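Local coordinates for protein histidine acid phosphatase (Hafnia alvei, PDB 4ARU) that belongs to branch 2 of the histidine phosphatase superfamily, with a mixed beta sheet packed between helices beside a largely helical region, at residues A[13-18]-A[298-303]; A[334-339]-A[350-355]; A[40-45]-A[228-233]. All coordinates share one frame; numbering follows the deposited sequence. Where two conformers were deposited one is given.

Contact 1. Residues A[13-18]-A[298-303]; sequences VVILSR and NKILFI
The carbonyl oxygen of V13 is gripped twice: L301 N donates to V13 O at 3.0 Å, tilted 25° from the carbonyl plane, and a water donates to V13 O at 2.9 Å. The same water donates to N298 OD1, tying the loop that leads into strand 300-305 to strand 9-18. The N298 amide also holds its own chain, ND2 lying above the carbonyl plane of I300. Further along, I15 N and S17 N donate straight bonds to L301 O (2.8 Å, N-H...O 170°) and I303 O (2.8 Å), and I303 N returns one to I15 O.

On the face carrying I15 and F302, the CG2 branch of I15 meets CD2 of F302 at 3.6 Å. I15 CG2 reaches the ring because it stands anti to its own backbone N (chi1 -57°, measured to CG1). S17 CB presses on F302 CZ at 3.4 Å; both I15 CG2 and S17 CB approach the ring obliquely, and its stacking partner is F102. Helix 51-70 packs on this face through Y64 and F68. On the other face V14 CG1 touches L301 CD2 and I303 CD1 at 4.1 Å each, and L16 CD1 meets I303 CG2; helix 264-282 lies there. At the end of strand 9-18, R18 begins the family's Arg-His-Gly signature and forms a salt bridge with E222. Adjacent parallel strands in a central mixed sheet, covered by helices on both faces, are characteristic of the histidine acid phosphatase fold.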
loop_
_atom_site.group_PDB
_atom_site.type_symbol
_atom_site.label_atom_id
_atom_site.label_comp_id
_atom_site.label_asym_id
_atom_site.label_seq_id
_atom_site.Cartn_x
_atom_site.Cartn_y
_atom_site.Cartn_z
ATOM N N VAL A 13 -0.061 -15.122 10.820
ATOM C CA VAL A 13 0.287 -14.115 9.822
ATOM C C VAL A 13 -0.634 -12.917 9.970
ATOM O O VAL A 13 -1.836 -13.072 10.309
ATOM C CB VAL A 13 0.141 -14.700 8.405
ATOM C CG1 VAL A 13 0.500 -13.685 7.340
ATOM C CG2 VAL A 13 1.018 -15.915 8.255
ATOM N N VAL A 14 -0.094 -11.744 9.678
ATOM C CA VAL A 14 -0.864 -10.516 9.565
ATOM C C VAL A 14 -0.506 -9.898 8.223
ATOM O O VAL A 14 0.682 -9.638 7.943
ATOM C CB VAL A 14 -0.564 -9.528 10.691
ATOM C CG1 VAL A 14 -1.439 -8.271 10.513
ATOM C CG2 VAL A 14 -0.679 -10.163 12.044
ATOM N N ILE A 15 -1.500 -9.672 7.388
ATOM C CA ILE A 15 -1.332 -9.180 6.063
ATOM C C ILE A 15 -1.938 -7.791 5.959
ATOM O O ILE A 15 -3.124 -7.637 6.253
ATOM C CB ILE A 15 -2.046 -10.099 5.071
ATOM C CG1 ILE A 15 -1.509 -11.543 5.228
ATOM C CG2 ILE A 15 -1.894 -9.608 3.644
ATOM C CD1 ILE A 15 -2.225 -12.567 4.388
ATOM N N LEU A 16 -1.148 -6.794 5.605
ATOM C CA LEU A 16 -1.645 -5.432 5.378
ATOM C C LEU A 16 -1.594 -5.236 3.881
ATOM O O LEU A 16 -0.520 -5.100 3.266
ATOM C CB LEU A 16 -0.787 -4.382 6.129
ATOM C CG LEU A 16 -1.199 -2.964 5.767
ATOM C CD1 LEU A 16 -2.629 -2.640 6.198
ATOM C CD2 LEU A 16 -0.273 -1.962 6.404
ATOM N N SER A 17 -2.766 -5.314 3.261
ATOM C CA SER A 17 -2.892 -5.332 1.824
ATOM C C SER A 17 -3.442 -4.032 1.285
ATOM O O SER A 17 -4.409 -3.501 1.833
ATOM C CB SER A 17 -3.863 -6.429 1.398
ATOM O OG SER A 17 -3.878 -6.600 -0.003
ATOM N N ARG A 18 -2.919 -3.553 0.164
ATOM C CA ARG A 18 -3.644 -2.529 -0.593
ATOM C C ARG A 18 -4.842 -3.177 -1.243
ATOM O O ARG A 18 -4.811 -4.351 -1.628
ATOM C CB ARG A 18 -2.760 -1.926 -1.647
ATOM C CG ARG A 18 -3.346 -0.735 -2.401
ATOM C CD ARG A 18 -2.350 -0.141 -3.374
ATOM N NE ARG A 18 -2.989 0.951 -4.098
ATOM C CZ ARG A 18 -2.704 1.333 -5.320
ATOM N NH1 ARG A 18 -1.690 0.807 -5.999
ATOM N NH2 ARG A 18 -3.428 2.285 -5.893
ATOM N N ASN A 298 -6.942 -17.073 16.122
ATOM C CA ASN A 298 -6.789 -16.538 14.770
ATOM C C ASN A 298 -5.412 -16.860 14.237
ATOM O O ASN A 298 -4.436 -16.727 14.997
ATOM C CB ASN A 298 -6.996 -15.027 14.773
ATOM C CG ASN A 298 -6.766 -14.418 13.411
ATOM O OD1 ASN A 298 -5.663 -13.901 13.106
ATOM N ND2 ASN A 298 -7.714 -14.598 12.540
ATOM N N LYS A 299 -5.355 -17.327 12.996
ATOM C CA LYS A 299 -4.106 -17.653 12.311
ATOM C C LYS A 299 -3.756 -16.659 11.184
ATOM O O LYS A 299 -2.567 -16.461 10.875
ATOM C CB LYS A 299 -4.186 -19.055 11.714
ATOM C CG LYS A 299 -4.498 -20.176 12.694
ATOM C CD LYS A 299 -3.518 -20.166 13.833
ATOM C CE LYS A 299 -3.767 -21.324 14.820
ATOM N NZ LYS A 299 -3.224 -22.602 14.295
ATOM N N ILE A 300 -4.767 -16.084 10.544
ATOM C CA ILE A 300 -4.568 -15.195 9.444
ATOM C C ILE A 300 -5.447 -13.966 9.669
ATOM O O ILE A 300 -6.678 -14.086 9.763
ATOM C CB ILE A 300 -4.930 -15.825 8.093
ATOM C CG1 ILE A 300 -4.070 -17.098 7.819
ATOM C CG2 ILE A 300 -4.779 -14.809 6.953
ATOM C CD1 ILE A 300 -4.677 -17.955 6.753
ATOM N N LEU A 301 -4.813 -12.821 9.767
ATOM C CA LEU A 301 -5.472 -11.519 9.912
ATOM C C LEU A 301 -5.143 -10.745 8.640
ATOM O O LEU A 301 -3.986 -10.443 8.383
ATOM C CB LEU A 301 -5.039 -10.781 11.163
ATOM C CG LEU A 301 -5.440 -9.314 11.318
ATOM C CD1 LEU A 301 -6.951 -9.189 11.241
ATOM C CD2 LEU A 301 -4.908 -8.680 12.567
ATOM N N PHE A 302 -6.148 -10.463 7.813
ATOM C CA PHE A 302 -5.996 -9.732 6.571
ATOM C C PHE A 302 -6.650 -8.354 6.778
ATOM O O PHE A 302 -7.866 -8.281 7.090
ATOM C CB PHE A 302 -6.664 -10.496 5.423
ATOM C CG PHE A 302 -6.522 -9.864 4.078
ATOM C CD1 PHE A 302 -7.462 -8.960 3.623
ATOM C CD2 PHE A 302 -5.464 -10.186 3.227
ATOM C CE1 PHE A 302 -7.387 -8.434 2.341
ATOM C CE2 PHE A 302 -5.376 -9.636 1.946
ATOM C CZ PHE A 302 -6.344 -8.737 1.522
ATOM N N ILE A 303 -5.879 -7.301 6.530
ATOM C CA ILE A 303 -6.281 -5.951 6.734
ATOM C C ILE A 303 -6.277 -5.280 5.376
ATOM O O ILE A 303 -5.195 -5.140 4.730
ATOM C CB ILE A 303 -5.359 -5.218 7.729
ATOM C CG1 ILE A 303 -5.280 -5.941 9.075
ATOM C CG2 ILE A 303 -5.826 -3.771 7.888
ATOM C CD1 ILE A 303 -4.228 -5.370 10.016
HETATM O O HOH W 1 -3.021 -13.630 12.916
#

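Contact 2. Residues A[334-339]-A[350-355]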
loop_
_atom_site.group_PDB
_atom_site.type_symbol
_atom_site.label_atom_id
_atom_site.label_comp_id
_atom_site.label_asym_id
_atom_site.label_seq_id
_atom_site.Cartn_x
_atom_site.Cartn_y
_atom_site.Cartn_z
ATOM N N GLY A 334 -0.916 -5.462 -3.558
ATOM C CA GLY A 334 0.370 -5.755 -2.901
ATOM C C GLY A 334 0.228 -5.628 -1.406
ATOM O O GLY A 334 -0.524 -4.792 -0.926
ATOM N N ALA A 335 0.931 -6.461 -0.657
ATOM C CA ALA A 335 0.720 -6.500 0.746
ATOM C C ALA A 335 2.020 -6.718 1.523
ATOM O O ALA A 335 2.887 -7.514 1.066
ATOM C CB ALA A 335 -0.251 -7.595 1.093
ATOM N N LEU A 336 2.112 -6.089 2.692
ATOM C CA LEU A 336 3.105 -6.469 3.654
ATOM C C LEU A 336 2.583 -7.671 4.425
ATOM O O LEU A 336 1.508 -7.614 5.094
ATOM C CB LEU A 336 3.379 -5.357 4.657
ATOM C CG LEU A 336 4.121 -4.153 4.102
ATOM C CD1 LEU A 336 4.089 -3.029 5.137
ATOM C CD2 LEU A 336 5.545 -4.573 3.713
ATOM N N VAL A 337 3.344 -8.730 4.422
ATOM C CA VAL A 337 2.990 -9.961 5.088
ATOM C C VAL A 337 3.958 -10.135 6.226
ATOM O O VAL A 337 5.145 -10.416 6.031
ATOM C CB VAL A 337 3.039 -11.166 4.138
ATOM C CG1 VAL A 337 2.664 -12.438 4.874
ATOM C CG2 VAL A 337 2.139 -10.927 2.903
ATOM N N PHE A 338 3.426 -10.025 7.417
ATOM C CA PHE A 338 4.168 -10.196 8.667
ATOM C C PHE A 338 3.911 -11.588 9.210
ATOM O O PHE A 338 2.752 -11.963 9.421
ATOM C CB PHE A 338 3.750 -9.188 9.730
ATOM C CG PHE A 338 4.017 -7.769 9.391
ATOM C CD1 PHE A 338 3.156 -7.027 8.600
ATOM C CD2 PHE A 338 5.076 -7.112 10.040
ATOM C CE1 PHE A 338 3.429 -5.723 8.323
ATOM C CE2 PHE A 338 5.312 -5.759 9.797
ATOM C CZ PHE A 338 4.486 -5.087 8.895
ATOM N N GLU A 339 4.963 -12.376 9.435
ATOM C CA GLU A 339 4.858 -13.776 9.840
ATOM C C GLU A 339 5.474 -13.926 11.193
ATOM O O GLU A 339 6.630 -13.544 11.402
ATOM C CB GLU A 339 5.577 -14.675 8.853
ATOM C CG GLU A 339 4.923 -14.647 7.491
ATOM C CD GLU A 339 5.541 -15.555 6.443
ATOM O OE1 GLU A 339 6.666 -16.053 6.615
ATOM O OE2 GLU A 339 4.856 -15.741 5.407
ATOM N N VAL A 350 9.682 -12.386 13.965
ATOM C CA VAL A 350 8.854 -11.809 12.914
ATOM C C VAL A 350 9.667 -11.742 11.638
ATOM O O VAL A 350 10.841 -11.290 11.667
ATOM C CB VAL A 350 8.372 -10.366 13.269
ATOM C CG1 VAL A 350 7.524 -9.752 12.135
ATOM C CG2 VAL A 350 7.655 -10.305 14.617
ATOM N N SER A 351 9.118 -12.224 10.542
ATOM C CA SER A 351 9.623 -11.988 9.193
ATOM C C SER A 351 8.646 -11.053 8.465
ATOM O O SER A 351 7.436 -11.101 8.731
ATOM C CB SER A 351 9.693 -13.316 8.439
ATOM O OG SER A 351 10.466 -13.210 7.262
ATOM N N VAL A 352 9.149 -10.260 7.540
ATOM C CA VAL A 352 8.270 -9.383 6.749
ATOM C C VAL A 352 8.612 -9.505 5.282
ATOM O O VAL A 352 9.757 -9.395 4.896
ATOM C CB VAL A 352 8.329 -7.900 7.187
ATOM C CG1 VAL A 352 7.144 -7.136 6.658
ATOM C CG2 VAL A 352 8.422 -7.733 8.655
ATOM N N ASN A 353 7.594 -9.750 4.468
ATOM C CA ASN A 353 7.753 -9.771 3.014
ATOM C C ASN A 353 6.766 -8.840 2.353
ATOM O O ASN A 353 5.655 -8.679 2.836
ATOM C CB ASN A 353 7.511 -11.167 2.432
ATOM C CG ASN A 353 8.663 -12.135 2.722
ATOM O OD1 ASN A 353 8.832 -12.540 3.854
ATOM N ND2 ASN A 353 9.427 -12.498 1.698
ATOM N N MET A 354 7.168 -8.258 1.242
ATOM C CA MET A 354 6.234 -7.578 0.351
ATOM C C MET A 354 5.830 -8.575 -0.700
ATOM O O MET A 354 6.673 -8.995 -1.467
ATOM C CB MET A 354 6.854 -6.338 -0.299
ATOM C CG MET A 354 5.868 -5.433 -0.990
ATOM S SD MET A 354 4.682 -4.646 0.188
ATOM C CE MET A 354 3.740 -3.985 -1.189
ATOM N N VAL A 355 4.539 -8.904 -0.753
ATOM C CA VAL A 355 4.043 -9.933 -1.691
ATOM C C VAL A 355 3.097 -9.252 -2.671
ATOM O O VAL A 355 2.286 -8.411 -2.267
ATOM C CB VAL A 355 3.319 -11.049 -0.917
ATOM C CG1 VAL A 355 2.763 -12.130 -1.849
ATOM C CG2 VAL A 355 4.279 -11.693 0.077
HETATM O O HOH W 2 6.982 -12.680 5.938
#
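V352 lies beside F338 and lays its CG1 methyl over the middle of the phenyl ring, 3.9 Å from the centroid and 12° off the ring normal, a CH-pi contact. With CG1 anti to the backbone N (chi1 -163°), CG2 is turned toward F338 CD2, at 3.7 Å; V350 CG1 sits at the ring edge. On the same tightly packed face L336 CD2 meets SD of M354, in one of its two modelled conformers, at 3.6 Å.

The opposite face is tight at one end, where the side chains of V337 and V355 cross, CG2 to CG2 at 3.6 Å, and looser and more polar toward E339, whose CB is 4.4 Å from S351 CB. There a water donates to V337 O (2.9 Å) and to N353 OD1 (2.8 Å). The E339 carboxylate turns to W341 NE1 and forms a salt bridge with R67.

In this antiparallel hairpin A335-V355, V337-N353 and E339-S351 are hydrogen-bonded pairs, each with two N-H...O bonds; L336-M354 and F338-V352 are non-hydrogen-bonded pairs. Strand 9-18 borders strand 335-342, helix 307-317 covers L336 and F338, and helix 51-70 packs against A335, V337 and V355.

Contact 3. Residues A[40-45]-A[228-233]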
loop_
_atom_site.group_PDB
_atom_site.type_symbol
_atom_site.label_atom_id
_atom_site.label_comp_id
_atom_site.label_asym_id
_atom_site.label_seq_id
_atom_site.Cartn_x
_atom_site.Cartn_y
_atom_site.Cartn_z
ATOM N N PRO A 40 -9.822 7.577 -20.778
ATOM C CA PRO A 40 -10.767 6.493 -21.085
ATOM C C PRO A 40 -11.795 6.321 -19.952
ATOM O O PRO A 40 -11.485 6.552 -18.775
ATOM C CB PRO A 40 -9.851 5.273 -21.247
ATOM C CG PRO A 40 -8.616 5.612 -20.527
ATOM C CD PRO A 40 -8.433 7.087 -20.791
ATOM N N GLU A 41 -13.005 5.937 -20.304
ATOM C CA GLU A 41 -14.041 5.692 -19.296
ATOM C C GLU A 41 -13.828 4.342 -18.637
ATOM O O GLU A 41 -13.613 3.326 -19.317
ATOM C CB GLU A 41 -15.460 5.814 -19.870
ATOM C CG GLU A 41 -16.018 7.252 -19.873
ATOM C CD GLU A 41 -16.345 7.796 -18.462
ATOM O OE1 GLU A 41 -15.436 8.344 -17.765
ATOM O OE2 GLU A 41 -17.534 7.700 -18.043
ATOM N N TRP A 42 -13.909 4.331 -17.299
ATOM C CA TRP A 42 -13.837 3.094 -16.515
ATOM C C TRP A 42 -15.228 2.472 -16.370
ATOM O O TRP A 42 -16.252 3.153 -16.527
ATOM C CB TRP A 42 -13.228 3.390 -15.143
ATOM C CG TRP A 42 -11.764 3.540 -15.252
ATOM C CD1 TRP A 42 -11.062 4.582 -15.839
ATOM C CD2 TRP A 42 -10.786 2.624 -14.796
ATOM N NE1 TRP A 42 -9.721 4.348 -15.768
ATOM C CE2 TRP A 42 -9.520 3.148 -15.139
ATOM C CE3 TRP A 42 -10.847 1.420 -14.111
ATOM C CZ2 TRP A 42 -8.339 2.487 -14.825
ATOM C CZ3 TRP A 42 -9.666 0.761 -13.813
ATOM C CH2 TRP A 42 -8.445 1.280 -14.182
ATOM N N PRO A 43 -15.288 1.165 -16.084
ATOM C CA PRO A 43 -16.574 0.470 -16.084
ATOM C C PRO A 43 -17.273 0.476 -14.721
ATOM O O PRO A 43 -18.288 -0.204 -14.561
ATOM C CB PRO A 43 -16.186 -0.946 -16.471
ATOM C CG PRO A 43 -14.864 -1.097 -15.839
ATOM C CD PRO A 43 -14.165 0.214 -16.070
ATOM N N VAL A 44 -16.765 1.287 -13.791
ATOM C CA VAL A 44 -17.349 1.442 -12.479
ATOM C C VAL A 44 -17.188 2.906 -12.093
ATOM O O VAL A 44 -16.435 3.652 -12.698
ATOM C CB VAL A 44 -16.613 0.592 -11.413
ATOM C CG1 VAL A 44 -16.749 -0.898 -11.707
ATOM C CG2 VAL A 44 -15.152 0.961 -11.287
ATOM N N LYS A 45 -17.913 3.261 -11.053
ATOM C CA LYS A 45 -17.820 4.566 -10.440
ATOM C C LYS A 45 -16.400 4.897 -10.051
ATOM O O LYS A 45 -15.627 4.039 -9.639
ATOM C CB LYS A 45 -18.709 4.546 -9.212
ATOM C CG LYS A 45 -18.848 5.877 -8.494
ATOM C CD LYS A 45 -19.806 5.760 -7.360
ATOM C CE LYS A 45 -19.825 7.061 -6.573
ATOM N NZ LYS A 45 -20.767 6.922 -5.466
ATOM N N HIS A 228 -3.373 -0.271 -17.177
ATOM C CA HIS A 228 -2.667 -1.451 -17.617
ATOM C C HIS A 228 -3.060 -2.716 -16.858
ATOM O O HIS A 228 -3.315 -3.772 -17.438
ATOM C CB HIS A 228 -1.167 -1.195 -17.534
ATOM C CG HIS A 228 -0.322 -2.259 -18.172
ATOM N ND1 HIS A 228 -0.080 -2.314 -19.529
ATOM C CD2 HIS A 228 0.341 -3.306 -17.624
ATOM C CE1 HIS A 228 0.737 -3.335 -19.779
ATOM N NE2 HIS A 228 0.970 -3.971 -18.650
ATOM N N ALA A 229 -3.159 -2.557 -15.553
ATOM C CA ALA A 229 -3.575 -3.659 -14.692
ATOM C C ALA A 229 -5.028 -4.081 -14.917
ATOM O O ALA A 229 -5.366 -5.248 -14.724
ATOM C CB ALA A 229 -3.392 -3.243 -13.266
ATOM N N GLN A 230 -5.848 -3.147 -15.401
ATOM C CA GLN A 230 -7.247 -3.344 -15.741
ATOM C C GLN A 230 -7.400 -3.971 -17.130
ATOM O O GLN A 230 -8.508 -4.367 -17.556
ATOM C CB GLN A 230 -7.956 -1.984 -15.646
ATOM C CG GLN A 230 -9.414 -1.979 -16.072
ATOM C CD GLN A 230 -10.308 -2.846 -15.208
ATOM O OE1 GLN A 230 -9.936 -3.233 -14.123
ATOM N NE2 GLN A 230 -11.513 -3.118 -15.688
ATOM N N GLY A 231 -6.297 -4.032 -17.873
ATOM C CA GLY A 231 -6.349 -4.542 -19.214
ATOM C C GLY A 231 -7.074 -3.686 -20.212
ATOM O O GLY A 231 -7.574 -4.167 -21.257
ATOM N N MET A 232 -7.047 -2.370 -20.001
ATOM C CA MET A 232 -7.650 -1.477 -20.977
ATOM C C MET A 232 -6.912 -1.592 -22.295
ATOM O O MET A 232 -5.693 -1.824 -22.314
ATOM C CB MET A 232 -7.579 -0.061 -20.500
ATOM C CG MET A 232 -8.359 0.106 -19.252
ATOM S SD MET A 232 -8.742 1.810 -19.067
ATOM C CE MET A 232 -10.137 1.615 -17.970
ATOM N N PRO A 233 -7.628 -1.483 -23.423
ATOM C CA PRO A 233 -7.018 -1.643 -24.747
ATOM C C PRO A 233 -6.062 -0.514 -25.072
ATOM O O PRO A 233 -5.058 -0.774 -25.764
ATOM C CB PRO A 233 -8.219 -1.666 -25.695
ATOM C CG PRO A 233 -9.299 -0.926 -24.981
ATOM C CD PRO A 233 -9.078 -1.231 -23.513
#
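A Schellman motif closes helix 213-229, and the residues around its glycine, Q230 and M232, pack against W42 in the loop between helices 29-33 and 51-70. G231 leaves the helical conformation with positive phi and its N bonds back to H228 O at 3.0 Å. Q230, just before the glycine, and M232, just after it, both point toward the W42 indole, Q230 to the six-membered ring and M232 to the pyrrole part.

In one of two modelled conformers M232 crosses W42 at about a right angle and sets its terminal methyl over one indole face, 14° off the normal of the five-membered ring, as a CH-pi partner. The 3.3 Å from M232 CE to the centroid of that W42 ring is unusually short and its exact value doubtful. SD stands farther off, 4.5 Å from the same centroid, completing a Met-aromatic contact. The chain reaches this far because it is extended beyond CG. P40 crosses M232 at about a right angle, P40 CG 4.1 Å from M232 SD.

The side chains of Q230 and W42 run past each other in opposite directions. Q230 CG is 3.6 Å from W42 CZ3, and Q230 CB lies 3.6 Å from W42 CH2; a bend at chi2 (63°) then turns the amide aside, its plane 41° from the indole. The amide nitrogen NE2 approaches P43 CG at 3.9 Å, while OE1 accepts its hydrogen bond from outside the two segments, from T50 OG1.

Elsewhere, W42 leans on L226 and E227 of helix 213-229 and on A23 and P24. The contact is thus a surface junction, made mainly by side chains, of a proline- and tryptophan-containing loop with a helix C-terminus, in which a Met-aromatic pair sits beside a Schellman turn.

In the fold
Contacts 1 and 2 are buried neighbours in one mixed sheet, their centres 9 Å apart. Strand 9-18 lies between 300-305 and 335-342, parallel to the first and antiparallel to the second, and V13 and V337 pack together where the contacts meet. Both rely on regular backbone hydrogen bonds and include one bridging water; contact 1 is apolar on both faces apart from S17, while contact 2 has one apolar and one partly polar face. Contact 3 lies at the surface, about 28 Å from contact 1 and 29 Å from contact 2 between centres. It joins a loop to a helix end mainly through side chains, with aromatic and sulfur packing in place of strand pairing.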